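Serine racemase (Enterococcus faecalis, PDB 4ECL) belongs to the alanine racemase family and comprises here the cytoplasmic domain of VanTG, a TIM-barrel part joined to a beta-rich C-terminal part. Local coordinates at residues I81-T87 with L100-I105. Residues are numbered along the deposited sequence; the frame is centred on the assembly and turned at random.
Sequences ILILGYT and LTQTLI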
ATOM      1  N   ILE A  81      24.692  -3.307  -7.499  1.00 23.92           N
ATOM      2  CA  ILE A  81      23.311  -2.860  -7.430  1.00 21.65           C
ATOM      3  C   ILE A  81      23.106  -1.745  -8.459  1.00 24.62           C
ATOM      4  O   ILE A  81      23.897  -0.811  -8.529  1.00 23.73           O
ATOM      5  CB  ILE A  81      22.985  -2.306  -6.023  1.00 23.34           C
ATOM      6  CG1 ILE A  81      23.282  -3.353  -4.950  1.00 19.49           C
ATOM      7  CG2 ILE A  81      21.532  -1.817  -5.948  1.00 22.90           C
ATOM      8  CD1 ILE A  81      23.357  -2.781  -3.545  1.00 26.73           C
ATOM      9  N   LEU A  82      22.049  -1.856  -9.254  1.00 23.16           N
ATOM     10  CA  LEU A  82      21.700  -0.843 -10.238  1.00 23.32           C
ATOM     11  C   LEU A  82      20.441  -0.100  -9.803  1.00 24.07           C
ATOM     12  O   LEU A  82      19.404  -0.720  -9.564  1.00 21.06           O
ATOM     13  CB  LEU A  82      21.437  -1.499 -11.593  1.00 23.63           C
ATOM     14  CG  LEU A  82      20.930  -0.590 -12.713  1.00 27.20           C
ATOM     15  CD1 LEU A  82      21.956   0.510 -12.981  1.00 23.07           C
ATOM     16  CD2 LEU A  82      20.649  -1.399 -13.987  1.00 21.39           C
ATOM     17  N   ILE A  83      20.535   1.223  -9.698  1.00 17.13           N
ATOM     18  CA  ILE A  83      19.372   2.071  -9.467  1.00 16.44           C
ATOM     19  C   ILE A  83      18.757   2.414 -10.805  1.00 21.53           C
ATOM     20  O   ILE A  83      19.377   3.117 -11.614  1.00 22.63           O
ATOM     21  CB  ILE A  83      19.774   3.359  -8.769  1.00 19.99           C
ATOM     22  CG1 ILE A  83      20.490   3.025  -7.465  1.00 23.22           C
ATOM     23  CG2 ILE A  83      18.546   4.252  -8.519  1.00 18.70           C
ATOM     24  CD1 ILE A  83      21.350   4.131  -6.975  1.00 25.92           C
ATOM     25  N   LEU A  84      17.544   1.922 -11.033  1.00 14.93           N
ATOM     26  CA  LEU A  84      16.883   2.014 -12.332  1.00 21.17           C
ATOM     27  C   LEU A  84      16.313   3.386 -12.666  1.00 26.96           C
ATOM     28  O   LEU A  84      16.081   3.695 -13.839  1.00 30.10           O
ATOM     29  CB  LEU A  84      15.748   1.004 -12.405  1.00 20.72           C
ATOM     30  CG  LEU A  84      16.153  -0.451 -12.294  1.00 22.77           C
ATOM     31  CD1 LEU A  84      14.920  -1.323 -12.134  1.00 21.49           C
ATOM     32  CD2 LEU A  84      16.938  -0.817 -13.563  1.00 23.77           C
ATOM     33  N   GLY A  85      16.063   4.195 -11.643  1.00 28.68           N
ATOM     34  CA  GLY A  85      15.430   5.488 -11.845  1.00 28.75           C
ATOM     35  C   GLY A  85      16.309   6.677 -11.495  1.00 30.18           C
ATOM     36  O   GLY A  85      17.500   6.528 -11.215  1.00 29.03           O
ATOM     37  N   TYR A  86      15.715   7.866 -11.505  1.00 24.09           N
ATOM     38  CA  TYR A  86      16.449   9.093 -11.231  1.00 27.36           C
ATOM     39  C   TYR A  86      17.078   9.071  -9.846  1.00 28.14           C
ATOM     40  O   TYR A  86      16.475   8.583  -8.905  1.00 28.88           O
ATOM     41  CB  TYR A  86      15.496  10.285 -11.351  1.00 30.05           C
ATOM     42  CG  TYR A  86      16.004  11.590 -10.773  1.00 33.37           C
ATOM     43  CD1 TYR A  86      15.755  11.930  -9.449  1.00 34.60           C
ATOM     44  CD2 TYR A  86      16.700  12.501 -11.564  1.00 37.33           C
ATOM     45  CE1 TYR A  86      16.201  13.131  -8.921  1.00 32.02           C
ATOM     46  CE2 TYR A  86      17.151  13.708 -11.043  1.00 37.26           C
ATOM     47  CZ  TYR A  86      16.895  14.016  -9.721  1.00 38.92           C
ATOM     48  OH  TYR A  86      17.336  15.212  -9.191  1.00 42.25           O
ATOM     49  N   THR A  87      18.293   9.595  -9.726  1.00 26.89           N
ATOM     50  CA  THR A  87      18.845   9.905  -8.413  1.00 26.14           C
ATOM     51  C   THR A  87      19.350  11.334  -8.434  1.00 34.28           C
ATOM     52  O   THR A  87      20.154  11.684  -9.292  1.00 40.10           O
ATOM     53  CB  THR A  87      20.015   8.992  -8.050  1.00 26.47           C
ATOM     54  OG1 THR A  87      19.550   7.643  -7.935  1.00 27.26           O
ATOM     55  CG2 THR A  87      20.652   9.417  -6.731  1.00 23.85           C
ATOM     56  N   LEU A 100      27.011   2.338  -5.495  1.00 23.64           N
ATOM     57  CA  LEU A 100      25.814   2.041  -6.257  1.00 23.65           C
ATOM     58  C   LEU A 100      26.015   2.421  -7.719  1.00 29.37           C
ATOM     59  O   LEU A 100      26.675   3.406  -8.015  1.00 31.94           O
ATOM     60  CB  LEU A 100      24.639   2.799  -5.652  1.00 20.00           C
ATOM     61  CG  LEU A 100      24.498   2.437  -4.167  1.00 20.67           C
ATOM     62  CD1 LEU A 100      23.456   3.296  -3.471  1.00 18.91           C
ATOM     63  CD2 LEU A 100      24.171   0.946  -4.012  1.00 17.64           C
ATOM     64  N   THR A 101      25.466   1.623  -8.629  1.00 24.34           N
ATOM     65  CA  THR A 101      25.536   1.919 -10.053  1.00 25.15           C
ATOM     66  C   THR A 101      24.285   2.704 -10.421  1.00 28.39           C
ATOM     67  O   THR A 101      23.173   2.281 -10.076  1.00 23.24           O
ATOM     68  CB  THR A 101      25.606   0.623 -10.895  1.00 30.05           C
ATOM     69  OG1 THR A 101      26.715  -0.172 -10.458  1.00 32.31           O
ATOM     70  CG2 THR A 101      25.784   0.951 -12.364  1.00 28.72           C
ATOM     71  N   GLN A 102      24.466   3.847 -11.096  1.00 28.80           N
ATOM     72  CA  GLN A 102      23.358   4.750 -11.410  1.00 23.04           C
ATOM     73  C   GLN A 102      22.923   4.685 -12.870  1.00 22.86           C
ATOM     74  O   GLN A 102      23.764   4.641 -13.773  1.00 21.56           O
ATOM     75  CB  GLN A 102      23.735   6.188 -11.051  1.00 25.29           C
ATOM     76  CG  GLN A 102      22.689   7.219 -11.436  1.00 21.87           C
ATOM     77  CD  GLN A 102      21.375   6.993 -10.731  1.00 24.24           C
ATOM     78  OE1 GLN A 102      21.349   6.718  -9.532  1.00 19.81           O
ATOM     79  NE2 GLN A 102      20.272   7.092 -11.471  1.00 20.82           N
ATOM     80  N   THR A 103      21.613   4.676 -13.110  1.00 19.64           N
ATOM     81  CA  THR A 103      21.110   4.771 -14.482  1.00 22.87           C
ATOM     82  C   THR A 103      21.220   6.207 -15.011  1.00 29.22           C
ATOM     83  O   THR A 103      20.753   7.149 -14.370  1.00 26.37           O
ATOM     84  CB  THR A 103      19.640   4.352 -14.582  1.00 24.62           C
ATOM     85  OG1 THR A 103      19.520   2.943 -14.349  1.00 25.90           O
ATOM     86  CG2 THR A 103      19.073   4.692 -15.959  1.00 16.43           C
ATOM     87  N   LEU A 104      21.840   6.367 -16.181  1.00 30.49           N
ATOM     88  CA  LEU A 104      21.873   7.661 -16.864  1.00 26.67           C
ATOM     89  C   LEU A 104      20.572   7.857 -17.637  1.00 20.55           C
ATOM     90  O   LEU A 104      20.373   7.282 -18.707  1.00 20.37           O
ATOM     91  CB  LEU A 104      23.080   7.741 -17.806  1.00 22.84           C
ATOM     92  CG  LEU A 104      24.416   7.591 -17.083  1.00 24.76           C
ATOM     93  CD1 LEU A 104      25.580   7.740 -18.049  1.00 30.56           C
ATOM     94  CD2 LEU A 104      24.511   8.617 -15.952  1.00 27.64           C
ATOM     95  N   ILE A 105      19.686   8.677 -17.095  1.00 16.93           N
ATOM     96  CA  ILE A 105      18.342   8.766 -17.636  1.00 23.35           C
ATOM     97  C   ILE A 105      18.229   9.673 -18.851  1.00 23.42           C
ATOM     98  O   ILE A 105      17.298   9.511 -19.643  1.00 22.45           O
ATOM     99  CB  ILE A 105      17.339   9.221 -16.576  1.00 25.05           C
ATOM    100  CG1 ILE A 105      17.693  10.628 -16.080  1.00 28.65           C
ATOM    101  CG2 ILE A 105      17.280   8.198 -15.443  1.00 17.57           C
ATOM    102  CD1 ILE A 105      16.573  11.301 -15.303  1.00 34.27           C
TER
HETATM  103  O   HOH W   1      26.923  -1.223  -7.751  1.00 23.72           O
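Gln102 reaches from strand 101-104 to Gly85 and Thr87, in the loop that follows strand 80-83, and shows how one side-chain amide can tie a strand to the loop that leaves its neighbour. Its CG stands anti to the backbone N (chi1 176°) and the chain then bends at chi2, which turns the amide back toward Gly85 and Thr87. There Gln102 NE2 donates to Gly85 O at 2.8 Å, almost within the amide plane, and also to the carbonyl of Thr103 in its own segment. Gln102 OE1 in turn accepts from Thr87 OG1 at 2.6 Å, the hydroxyl being tilted 31° from the carbonyl plane. Three bonds, two given by NE2 and one taken by OE1, thus hold the amide in one rotation. The Ile83 side chain runs across that of Gln102, its CD1 lying 3.6 Å from Gln102 OE1 and also touching Leu100 CB; Leu95 of helix 92-97 packs on all three residues. Helix 92-97 is the right-handed crossover between parallel strands 80-83 and 101-104, one beta-alpha-beta unit of the TIM barrel. Between the strands Thr101 N bonds to Ile81 O, and Thr101 O receives Ile83 N at 2.9 Å, a nearly straight bond of 173°. On the face that Thr101 shares with Leu82, Thr101 CG2 meets Leu82 CD1 at 3.9 Å, while OG1 donates to a water that also accepts from Ile81 N. Thr103 grips Ile83 O twice, through its N and through Thr103 OG1, which lies 2.7 Å from Ile83 O.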